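Local coordinates for protein 3-hydroxyacyl-CoA dehydrogenase (Brucella suis, PDB 4O5O) that probably catalyses the NAD-dependent, reversible oxidation of 3-hydroxyacyl-CoA thioesters to 3-oxoacyl-CoA, as a member of the short-chain dehydrogenase family, at residues A27-M32 / E233-V238; A95-G100 / I119-I124; S156-D161 / A168-K173. All blocks are in the same frame, centred on the assembly; numbering follows the deposited sequence.

Contact 1: residues A27-M32 / E233-V238; sequences AAVSKM and EYAALV
The first torsion of Val29 (chi1 180°) sets CG1 opposite its own backbone N and aims both methyls at the helix of Ala235: CG1 goes to Val238, while CG2 goes to Tyr234. Met32 has nearly the same first torsion but then bends at chi2 and chi3, so that its terminal methyl, CE, turns back onto the same partner helix. These groups join two helices of the Rossmann fold, helix 24-35, which follows the first strand of the parallel sheet, and helix 231-243, which precedes its last strand. The short segments cross at -56° with their axes 8.3 Å apart. Small side chains account for that closeness: Val29 CA and Ala235 CA are separated by 4.7 Å, and the Ala235 methyl packs against the surface of helix 24-35, over Ala28, Val29 and Met32. Its CB comes 3.5 Å from Ala28 O and 3.8 Å from Met32 CB, which places it against backbone on one hand and against a side chain on the other. Val29 and Val238 cross at about a right angle, meeting CG1 to CG1 and CG2 to CG2. On the sheet side, Val29, Tyr234 and Val238 all touch Val92 of strand 90-93. The hydroxyl of Tyr234 is hydrogen-bonded to Thr154, which fixes the far end of the ring, while the Glu233 carboxylate, turned off the interface, forms a salt bridge with Arg227. Both polar groups are thus occupied outside the two segments, which meet by van der Waals packing. The Met32 methyl marks one end of it, with CE 3.6 Å from Ala235 O and 4.1 Å from Val238 CG1. Toward the sheet, Val29 CG2 lies in the plane of the Tyr234 ring, at its edge, 3.5 Å from CE1.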
ATOM      1  N   ALA B  27       3.321   0.003  28.848  1.00  8.24           N
ATOM      2  CA  ALA B  27       3.999  -0.568  30.033  1.00  9.58           C
ATOM      3  C   ALA B  27       5.217  -1.405  29.612  1.00  8.25           C
ATOM      4  O   ALA B  27       6.285  -1.353  30.248  1.00  8.75           O
ATOM      5  CB  ALA B  27       3.047  -1.400  30.873  1.00  9.75           C
ATOM      6  N   ALA B  28       5.083  -2.142  28.515  1.00  7.38           N
ATOM      7  CA  ALA B  28       6.177  -2.984  28.032  1.00  8.71           C
ATOM      8  C   ALA B  28       7.329  -2.129  27.511  1.00  8.52           C
ATOM      9  O   ALA B  28       8.504  -2.437  27.732  1.00  8.83           O
ATOM     10  CB  ALA B  28       5.682  -3.935  26.968  1.00  9.42           C
ATOM     11  N   VAL B  29       7.011  -1.033  26.823  1.00  7.93           N
ATOM     12  CA  VAL B  29       8.056  -0.120  26.367  1.00  7.36           C
ATOM     13  C   VAL B  29       8.776   0.481  27.570  1.00  7.76           C
ATOM     14  O   VAL B  29      10.006   0.589  27.569  1.00  8.73           O
ATOM     15  CB  VAL B  29       7.511   0.985  25.430  1.00  7.66           C
ATOM     16  CG1 VAL B  29       8.637   1.912  24.990  1.00  9.08           C
ATOM     17  CG2 VAL B  29       6.885   0.353  24.206  1.00  8.38           C
ATOM     18  N   SER B  30       8.031   0.851  28.599  1.00  8.06           N
ATOM     19  CA  SER B  30       8.615   1.471  29.774  0.50  8.22           C
ATOM     20  C   SER B  30       9.587   0.493  30.457  1.00  9.72           C
ATOM     21  O   SER B  30      10.681   0.867  30.863  1.00 10.52           O
ATOM     22  CB  SER B  30       7.493   1.885  30.738  0.50  5.95           C
ATOM     23  OG  SER B  30       6.623   2.849  30.162  0.50  4.23           O
ATOM     24  N   LYS B  31       9.186  -0.772  30.552  1.00  8.96           N
ATOM     25  CA  LYS B  31      10.038  -1.816  31.189  1.00  9.82           C
ATOM     26  C   LYS B  31      11.308  -2.027  30.349  1.00  9.48           C
ATOM     27  O   LYS B  31      12.427  -2.082  30.877  1.00 11.48           O
ATOM     28  CB  LYS B  31       9.250  -3.114  31.365  1.00 10.86           C
ATOM     29  CG  LYS B  31      10.014  -4.268  31.992  1.00 17.98           C
ATOM     30  CD  LYS B  31       9.157  -5.525  32.169  1.00 21.45           C
ATOM     31  CE  LYS B  31       9.972  -6.691  32.761  1.00 31.19           C
ATOM     32  NZ  LYS B  31       9.154  -7.894  33.093  1.00 43.79           N
ATOM     33  N   MET B  32      11.137  -2.152  29.035  1.00  9.68           N
ATOM     34  CA  MET B  32      12.266  -2.314  28.129  1.00 10.75           C
ATOM     35  C   MET B  32      13.270  -1.166  28.274  1.00 10.53           C
ATOM     36  O   MET B  32      14.484  -1.391  28.398  1.00 12.55           O
ATOM     37  CB  MET B  32      11.750  -2.377  26.689  1.00 10.67           C
ATOM     38  CG  MET B  32      12.811  -2.445  25.600  1.00 11.01           C
ATOM     39  SD  MET B  32      13.601  -0.891  25.153  1.00 11.79           S
ATOM     40  CE  MET B  32      12.234   0.030  24.483  1.00 11.14           C
ATOM     41  N   GLU B 233       7.490  -7.973  22.679  1.00  7.21           N
ATOM     42  CA  GLU B 233       7.897  -8.043  21.260  1.00  7.87           C
ATOM     43  C   GLU B 233       7.694  -6.705  20.529  1.00  6.87           C
ATOM     44  O   GLU B 233       8.477  -6.322  19.655  1.00  7.23           O
ATOM     45  CB  GLU B 233       7.158  -9.186  20.550  1.00  8.26           C
ATOM     46  CG  GLU B 233       7.543 -10.550  21.098  1.00 10.04           C
ATOM     47  CD  GLU B 233       6.687 -11.698  20.586  1.00 10.92           C
ATOM     48  OE1 GLU B 233       5.445 -11.677  20.801  1.00 11.07           O
ATOM     49  OE2 GLU B 233       7.271 -12.646  19.979  1.00 12.76           O
ATOM     50  N   TYR B 234       6.632  -5.998  20.915  1.00  6.17           N
ATOM     51  CA  TYR B 234       6.400  -4.650  20.394  1.00  6.49           C
ATOM     52  C   TYR B 234       7.534  -3.749  20.906  1.00  6.79           C
ATOM     53  O   TYR B 234       8.122  -2.962  20.167  1.00  6.97           O
ATOM     54  CB  TYR B 234       5.012  -4.148  20.843  1.00  7.67           C
ATOM     55  CG  TYR B 234       4.763  -2.689  20.596  1.00  8.63           C
ATOM     56  CD1 TYR B 234       5.136  -1.751  21.541  1.00 10.03           C
ATOM     57  CD2 TYR B 234       4.199  -2.231  19.413  1.00  8.07           C
ATOM     58  CE1 TYR B 234       4.965  -0.412  21.328  1.00 10.18           C
ATOM     59  CE2 TYR B 234       4.029  -0.857  19.188  1.00  8.47           C
ATOM     60  CZ  TYR B 234       4.408   0.035  20.175  1.00  8.20           C
ATOM     61  OH  TYR B 234       4.281   1.405  20.040  1.00 11.41           O
ATOM     62  N   ALA B 235       7.810  -3.847  22.197  1.00  6.99           N
ATOM     63  CA  ALA B 235       8.881  -3.040  22.797  1.00  6.06           C
ATOM     64  C   ALA B 235      10.244  -3.332  22.174  1.00  6.38           C
ATOM     65  O   ALA B 235      11.073  -2.421  22.049  1.00  6.78           O
ATOM     66  CB  ALA B 235       8.942  -3.245  24.308  1.00  8.13           C
ATOM     67  N   ALA B 236      10.488  -4.590  21.791  1.00  6.20           N
ATOM     68  CA  ALA B 236      11.741  -4.943  21.110  1.00  7.07           C
ATOM     69  C   ALA B 236      11.879  -4.241  19.757  1.00  7.31           C
ATOM     70  O   ALA B 236      12.961  -3.769  19.395  1.00  6.90           O
ATOM     71  CB  ALA B 236      11.826  -6.451  20.937  1.00  8.03           C
ATOM     72  N   LEU B 237      10.773  -4.128  19.019  1.00  7.09           N
ATOM     73  CA  LEU B 237      10.799  -3.389  17.763  1.00  6.86           C
ATOM     74  C   LEU B 237      11.034  -1.898  18.015  1.00  6.66           C
ATOM     75  O   LEU B 237      11.769  -1.243  17.278  1.00  6.65           O
ATOM     76  CB  LEU B 237       9.530  -3.673  16.956  1.00  5.88           C
ATOM     77  CG  LEU B 237       9.436  -2.932  15.610  1.00  6.01           C
ATOM     78  CD1 LEU B 237      10.653  -3.241  14.729  1.00  7.43           C
ATOM     79  CD2 LEU B 237       8.141  -3.242  14.873  1.00  6.14           C
ATOM     80  N   VAL B 238      10.398  -1.357  19.055  1.00  6.56           N
ATOM     81  CA  VAL B 238      10.647   0.037  19.430  1.00  7.54           C
ATOM     82  C   VAL B 238      12.152   0.229  19.686  1.00  7.05           C
ATOM     83  O   VAL B 238      12.784   1.175  19.193  1.00  7.25           O
ATOM     84  CB  VAL B 238       9.852   0.422  20.693  1.00  7.53           C
ATOM     85  CG1 VAL B 238      10.360   1.741  21.285  1.00  8.62           C
ATOM     86  CG2 VAL B 238       8.355   0.474  20.362  1.00  8.44           C
TER

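Contact 2: residues A95-G100 / I119-I124; sequences AGVAPG and ISINLI
Asn122 reaches from its helix to the backbone of Val97 and grips both polar atoms of that residue. Its CB leaves the helix with CG opposite the carbonyl carbon (chi1 -70°), a torsion that swings the amide toward the loop although the bond to CB itself does not point there. CG faces the Val97 backbone at similar distances from N and O. At the tip, OD1 accepts from Val97 N at 2.9 Å; the donor lies in the carbonyl plane, on a lone pair. ND2 gives its own hydrogen to Val97 O, also at 2.9 Å and nearly straight (168°), with that oxygen only 4° out of the amide plane. This pair of bonds fixes the rotation of the amide, and ND2 has a second partner in Ser172 OG. OD1 also lies 3.1 Å from Gly96 CA, a close approach to a residue without a side chain. Beside the amide, Ile121 CD1 packs 3.9 Å from Val97 CG1, an apolar flank at right angles. Two waters continue the contact along the backbone: one lies 2.8 Å from both Ala95 O and Ile121 O, and the other links Ala95 O with Asn122 O. The wider pi-type turn at 120-124, in which Ile119 O accepts from both Leu123 N and Ile124 N, probably helps to turn these carbonyls toward the waters. An asparagine at such a helix irregularity, facing the Ala-Gly loop that follows strand 90-93, is typical of classical short-chain dehydrogenases, where it probably belongs to the Asn-Ser-Tyr-Lys tetrad.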
ATOM      1  N   ALA B  95      -0.845   5.275  23.707  1.00  8.28           N
ATOM      2  CA  ALA B  95      -2.220   5.498  24.155  1.00  8.67           C
ATOM      3  C   ALA B  95      -3.222   5.298  23.039  1.00  8.84           C
ATOM      4  O   ALA B  95      -3.108   5.887  21.982  1.00  9.90           O
ATOM      5  CB  ALA B  95      -2.404   6.905  24.716  1.00  9.87           C
ATOM      6  N   GLY B  96      -4.213   4.476  23.300  1.00  9.48           N
ATOM      7  CA  GLY B  96      -5.257   4.250  22.310  1.00  8.78           C
ATOM      8  C   GLY B  96      -6.413   3.496  22.884  1.00 10.56           C
ATOM      9  O   GLY B  96      -6.295   2.876  23.955  1.00 12.49           O
ATOM     10  N   VAL B  97      -7.543   3.626  22.203  1.00  8.61           N
ATOM     11  CA  VAL B  97      -8.742   2.877  22.484  1.00  9.04           C
ATOM     12  C   VAL B  97      -9.181   2.195  21.197  1.00  9.30           C
ATOM     13  O   VAL B  97      -9.019   2.735  20.121  1.00 11.03           O
ATOM     14  CB  VAL B  97      -9.894   3.776  23.049  1.00 10.37           C
ATOM     15  CG1 VAL B  97      -9.463   4.339  24.396  1.00 13.13           C
ATOM     16  CG2 VAL B  97     -10.268   4.931  22.109  1.00 11.40           C
ATOM     17  N   ALA B  98      -9.765   1.020  21.330  1.00 11.17           N
ATOM     18  CA  ALA B  98     -10.104   0.183  20.164  1.00 12.59           C
ATOM     19  C   ALA B  98     -11.541  -0.352  20.222  1.00 11.58           C
ATOM     20  O   ALA B  98     -11.788  -1.558  20.197  1.00 14.62           O
ATOM     21  CB  ALA B  98      -9.109  -0.965  20.054  1.00 11.98           C
ATOM     22  N   PRO B  99     -12.518   0.555  20.299  1.00 13.47           N
ATOM     23  CA  PRO B  99     -13.883   0.064  20.343  1.00 14.96           C
ATOM     24  C   PRO B  99     -14.317  -0.499  18.991  1.00 10.97           C
ATOM     25  O   PRO B  99     -13.657  -0.269  17.956  1.00 14.09           O
ATOM     26  CB  PRO B  99     -14.677   1.310  20.712  1.00 18.37           C
ATOM     27  CG  PRO B  99     -13.909   2.427  20.072  1.00 23.01           C
ATOM     28  CD  PRO B  99     -12.453   2.024  20.149  1.00 18.22           C
ATOM     29  N   GLY B 100     -15.357  -1.326  19.052  1.00 10.03           N
ATOM     30  CA  GLY B 100     -16.079  -1.777  17.872  1.00  9.54           C
ATOM     31  C   GLY B 100     -17.479  -1.214  17.897  1.00  8.92           C
ATOM     32  O   GLY B 100     -18.151  -1.238  18.928  1.00 11.61           O
ATOM     33  N   ILE B 119     -11.156   9.112  17.600  1.00  6.01           N
ATOM     34  CA  ILE B 119     -10.275  10.017  16.848  0.50  6.73           C
ATOM     35  C   ILE B 119      -9.481  10.903  17.801  1.00  6.33           C
ATOM     36  O   ILE B 119      -8.275  11.124  17.635  1.00  6.66           O
ATOM     37  CB  ILE B 119     -11.093  10.931  15.893  0.50  7.55           C
ATOM     38  CG1 ILE B 119     -11.754  10.115  14.788  0.50  7.14           C
ATOM     39  CG2 ILE B 119     -10.231  12.031  15.281  0.50  9.71           C
ATOM     40  CD1 ILE B 119     -10.764   9.271  14.012  0.50 10.42           C
ATOM     41  N   SER B 120     -10.168  11.443  18.794  1.00  6.46           N
ATOM     42  CA  SER B 120      -9.530  12.346  19.748  1.00  6.70           C
ATOM     43  C   SER B 120      -8.371  11.682  20.501  1.00  5.89           C
ATOM     44  O   SER B 120      -7.252  12.232  20.545  1.00  7.31           O
ATOM     45  CB  SER B 120     -10.566  12.896  20.756  1.00  7.37           C
ATOM     46  OG  SER B 120      -9.928  13.682  21.739  1.00 11.57           O
ATOM     47  N   ILE B 121      -8.614  10.514  21.076  1.00  6.15           N
ATOM     48  CA  ILE B 121      -7.575   9.859  21.842  1.00  6.68           C
ATOM     49  C   ILE B 121      -6.451   9.349  20.936  1.00  5.64           C
ATOM     50  O   ILE B 121      -5.271   9.574  21.176  1.00  6.94           O
ATOM     51  CB  ILE B 121      -8.152   8.700  22.672  1.00  7.31           C
ATOM     52  CG1 ILE B 121      -9.130   9.221  23.744  1.00  8.55           C
ATOM     53  CG2 ILE B 121      -7.017   7.905  23.317  1.00  8.59           C
ATOM     54  CD1 ILE B 121     -10.035   8.168  24.331  1.00 11.70           C
ATOM     55  N   ASN B 122      -6.828   8.648  19.873  1.00  5.73           N
ATOM     56  CA  ASN B 122      -5.857   7.871  19.111  1.00  5.11           C
ATOM     57  C   ASN B 122      -5.038   8.724  18.136  1.00  6.09           C
ATOM     58  O   ASN B 122      -3.836   8.466  17.942  1.00  7.52           O
ATOM     59  CB  ASN B 122      -6.568   6.821  18.281  1.00  5.90           C
ATOM     60  CG  ASN B 122      -7.159   5.713  19.099  1.00  6.98           C
ATOM     61  OD1 ASN B 122      -7.060   5.715  20.319  1.00  8.31           O
ATOM     62  ND2 ASN B 122      -7.748   4.732  18.434  1.00  5.67           N
ATOM     63  N   LEU B 123      -5.687   9.720  17.528  1.00  5.35           N
ATOM     64  CA  LEU B 123      -5.106  10.523  16.466  1.00  5.99           C
ATOM     65  C   LEU B 123      -4.729  11.923  16.956  1.00  5.45           C
ATOM     66  O   LEU B 123      -3.565  12.316  16.888  1.00  5.69           O
ATOM     67  CB  LEU B 123      -6.028  10.562  15.254  1.00  5.62           C
ATOM     68  CG  LEU B 123      -5.536  11.415  14.079  1.00  6.61           C
ATOM     69  CD1 LEU B 123      -4.125  11.029  13.642  1.00  6.75           C
ATOM     70  CD2 LEU B 123      -6.519  11.293  12.933  1.00  8.54           C
ATOM     71  N   ILE B 124      -5.694  12.665  17.495  1.00  6.03           N
ATOM     72  CA  ILE B 124      -5.385  13.978  18.030  1.00  6.85           C
ATOM     73  C   ILE B 124      -4.393  13.888  19.178  1.00  5.57           C
ATOM     74  O   ILE B 124      -3.439  14.682  19.232  1.00  6.04           O
ATOM     75  CB  ILE B 124      -6.641  14.782  18.385  1.00  7.31           C
ATOM     76  CG1 ILE B 124      -7.467  14.987  17.095  1.00  8.99           C
ATOM     77  CG2 ILE B 124      -6.268  16.133  19.012  1.00  8.56           C
ATOM     78  CD1 ILE B 124      -8.844  15.564  17.299  1.00 11.55           C
TER
HETATM   79  O   HOH W   1      -2.665   8.543  21.209  1.00  7.09           O
HETATM   80  O   HOH W   2      -3.106   5.893  18.845  1.00 12.75           O

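Contact 3: residues S156-D161 / A168-K173; sequences SVAAFD and AYSASK
Ala159 and Ser170 are the closest backbone neighbours, their CA atoms 4.8 Å apart, where a weakly bonded helical turn at about 158-161 meets the regular helix 167-187. Ser156 precedes that turn in an extended conformation, and its OG accepts from Ala158 N at 2.9 Å in a nearly straight capping bond (168°). Between the segments, Ser170 OG donates to Ala158 O at 2.8 Å; the donor stands 41° above the carbonyl plane and so misses the lone-pair direction. With CG opposite the backbone N (chi1 -170°), the Tyr169 ring comes alongside the turn. CE2 lies 3.3 Å from Ser156 OG and CD2 3.5 Å from Ala158 CB, both partners placed obliquely to the ring. Lys173 packs on both groups: its CG touches Ser156 CB at 3.9 Å and also stands over one face of the tyrosine, offset toward the rim. Its chain bends at chi2 and carries NZ away from the turn, to a hydrogen bond with Thr154 O. The spacing Ser-x12-Tyr-x3-Lys matches the catalytic signature of classical short-chain dehydrogenases. Tyr169 OH is 3.7 Å from Ser156 OG, so the hydroxyls are neighbours at more than usual bonding distance, consistent with a site in which a substrate oxygen would approach both.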
ATOM      1  N   SER B 156      -2.092   0.418  13.648  1.00  6.74           N
ATOM      2  CA  SER B 156      -2.710  -0.894  13.878  1.00  6.06           C
ATOM      3  C   SER B 156      -2.822  -1.542  12.516  1.00  5.83           C
ATOM      4  O   SER B 156      -2.966  -0.848  11.502  1.00  6.70           O
ATOM      5  CB  SER B 156      -4.141  -0.748  14.431  1.00  7.77           C
ATOM      6  OG  SER B 156      -4.831  -2.009  14.485  1.00  7.60           O
ATOM      7  N   VAL B 157      -2.849  -2.866  12.483  1.00  6.67           N
ATOM      8  CA  VAL B 157      -3.298  -3.540  11.279  1.00  7.18           C
ATOM      9  C   VAL B 157      -4.679  -3.089  10.795  1.00  6.60           C
ATOM     10  O   VAL B 157      -4.977  -3.231   9.628  1.00  6.70           O
ATOM     11  CB  VAL B 157      -3.253  -5.071  11.401  1.00  9.66           C
ATOM     12  CG1 VAL B 157      -1.794  -5.537  11.519  1.00 13.92           C
ATOM     13  CG2 VAL B 157      -4.119  -5.555  12.532  1.00 12.19           C
ATOM     14  N   ALA B 158      -5.488  -2.529  11.688  1.00  5.47           N
ATOM     15  CA  ALA B 158      -6.795  -1.998  11.301  1.00  6.21           C
ATOM     16  C   ALA B 158      -6.670  -0.844  10.324  1.00  6.08           C
ATOM     17  O   ALA B 158      -7.632  -0.540   9.623  1.00  7.16           O
ATOM     18  CB  ALA B 158      -7.595  -1.585  12.523  1.00  7.31           C
ATOM     19  N   ALA B 159      -5.493  -0.236  10.238  1.00  5.82           N
ATOM     20  CA  ALA B 159      -5.225   0.812   9.214  1.00  6.20           C
ATOM     21  C   ALA B 159      -5.197   0.231   7.800  1.00  6.51           C
ATOM     22  O   ALA B 159      -5.286   0.992   6.862  1.00 10.15           O
ATOM     23  CB  ALA B 159      -3.912   1.534   9.500  1.00  7.32           C
ATOM     24  N   PHE B 160      -5.050  -1.098   7.691  1.00  6.26           N
ATOM     25  CA  PHE B 160      -4.884  -1.806   6.430  1.00  5.98           C
ATOM     26  C   PHE B 160      -6.053  -2.747   6.134  1.00  6.22           C
ATOM     27  O   PHE B 160      -6.483  -2.833   5.005  1.00  8.67           O
ATOM     28  CB  PHE B 160      -3.570  -2.635   6.438  1.00  7.33           C
ATOM     29  CG  PHE B 160      -2.324  -1.800   6.607  1.00  9.37           C
ATOM     30  CD1 PHE B 160      -1.788  -1.124   5.533  1.00 12.95           C
ATOM     31  CD2 PHE B 160      -1.694  -1.691   7.833  1.00 10.90           C
ATOM     32  CE1 PHE B 160      -0.645  -0.347   5.685  1.00 16.20           C
ATOM     33  CE2 PHE B 160      -0.559  -0.911   7.991  1.00 12.16           C
ATOM     34  CZ  PHE B 160      -0.042  -0.237   6.915  1.00 14.30           C
ATOM     35  N   ASP B 161      -6.526  -3.474   7.155  1.00  6.36           N
ATOM     36  CA  ASP B 161      -7.483  -4.582   6.987  1.00  6.51           C
ATOM     37  C   ASP B 161      -8.687  -4.437   7.905  1.00  6.21           C
ATOM     38  O   ASP B 161      -9.156  -5.426   8.462  1.00  6.38           O
ATOM     39  CB  ASP B 161      -6.765  -5.915   7.285  1.00  8.74           C
ATOM     40  CG  ASP B 161      -5.551  -6.137   6.381  1.00  9.40           C
ATOM     41  OD1 ASP B 161      -5.685  -5.990   5.131  1.00 11.93           O
ATOM     42  OD2 ASP B 161      -4.478  -6.423   6.905  1.00 11.31           O
ATOM     43  N   ALA B 168     -14.215   3.737  13.119  1.00  5.62           N
ATOM     44  CA  ALA B 168     -13.529   4.746  13.905  1.00  5.51           C
ATOM     45  C   ALA B 168     -12.084   4.365  14.178  1.00  5.11           C
ATOM     46  O   ALA B 168     -11.160   5.190  14.010  1.00  5.36           O
ATOM     47  CB  ALA B 168     -14.250   5.020  15.215  1.00  5.51           C
ATOM     48  N   TYR B 169     -11.864   3.125  14.605  1.00  4.97           N
ATOM     49  CA  TYR B 169     -10.501   2.701  14.907  1.00  5.03           C
ATOM     50  C   TYR B 169      -9.614   2.754  13.670  1.00  5.00           C
ATOM     51  O   TYR B 169      -8.502   3.301  13.725  1.00  5.71           O
ATOM     52  CB  TYR B 169     -10.538   1.301  15.521  1.00  5.87           C
ATOM     53  CG  TYR B 169      -9.232   0.858  16.081  1.00  7.41           C
ATOM     54  CD1 TYR B 169      -8.656   1.553  17.135  1.00  9.38           C
ATOM     55  CD2 TYR B 169      -8.585  -0.252  15.589  1.00  9.28           C
ATOM     56  CE1 TYR B 169      -7.473   1.153  17.690  1.00  9.89           C
ATOM     57  CE2 TYR B 169      -7.391  -0.668  16.140  1.00 11.21           C
ATOM     58  CZ  TYR B 169      -6.843   0.037  17.185  1.00  9.44           C
ATOM     59  OH  TYR B 169      -5.642  -0.408  17.709  1.00 14.79           O
ATOM     60  N   SER B 170     -10.098   2.191  12.567  1.00  5.31           N
ATOM     61  CA  SER B 170      -9.346   2.250  11.288  1.00  5.39           C
ATOM     62  C   SER B 170      -9.069   3.684  10.834  1.00  5.12           C
ATOM     63  O   SER B 170      -7.963   3.996  10.395  1.00  5.93           O
ATOM     64  CB  SER B 170     -10.095   1.495  10.196  1.00  5.63           C
ATOM     65  OG  SER B 170     -10.180   0.123  10.479  1.00  6.41           O
ATOM     66  N   ALA B 171     -10.079   4.566  10.926  1.00  4.73           N
ATOM     67  CA  ALA B 171      -9.850   5.963  10.566  1.00  5.43           C
ATOM     68  C   ALA B 171      -8.740   6.571  11.397  1.00  5.02           C
ATOM     69  O   ALA B 171      -7.822   7.229  10.888  1.00  5.55           O
ATOM     70  CB  ALA B 171     -11.121   6.768  10.729  1.00  6.30           C
ATOM     71  N   SER B 172      -8.813   6.354  12.708  1.00  5.24           N
ATOM     72  CA  SER B 172      -7.819   6.976  13.588  1.00  4.92           C
ATOM     73  C   SER B 172      -6.431   6.453  13.338  1.00  4.76           C
ATOM     74  O   SER B 172      -5.461   7.240  13.308  1.00  5.16           O
ATOM     75  CB  SER B 172      -8.241   6.766  15.049  1.00  5.82           C
ATOM     76  OG  SER B 172      -8.022   5.439  15.522  1.00  6.95           O
ATOM     77  N   LYS B 173      -6.318   5.152  13.103  1.00  4.51           N
ATOM     78  CA  LYS B 173      -4.999   4.545  12.969  1.00  5.97           C
ATOM     79  C   LYS B 173      -4.426   4.743  11.565  1.00  6.13           C
ATOM     80  O   LYS B 173      -3.223   4.829  11.392  1.00  6.25           O
ATOM     81  CB  LYS B 173      -5.038   3.081  13.387  1.00  7.15           C
ATOM     82  CG  LYS B 173      -5.398   2.876  14.863  1.00  8.43           C
ATOM     83  CD  LYS B 173      -4.413   3.539  15.835  1.00  8.86           C
ATOM     84  CE  LYS B 173      -4.490   2.928  17.226  1.00  9.51           C
ATOM     85  NZ  LYS B 173      -3.281   3.323  17.969  1.00 10.04           N
TER

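Contacts 2 and 3 adjoin, their centres 10 Å apart, and together probably frame the active site. The Tyr169 ring packs against the loop of contact 2, with CE1 3.6 Å from Ala98 CB and CD1 3.2 Å from Val97 O. Water 2, which bridges Ala95 O and Asn122 O, has its oxygen 2.7 Å from Lys173 NZ, a placement consistent with the proton relay proposed for this family. Both contacts also touch the third subunit. Contact 1 lies on the opposite side of the chain's centre, about 20 Å from either by centres. The zinc held by His3 and His5, which lie in what appears to be an N-terminal histidine tag, is about 13 Å from the Met32 side chain.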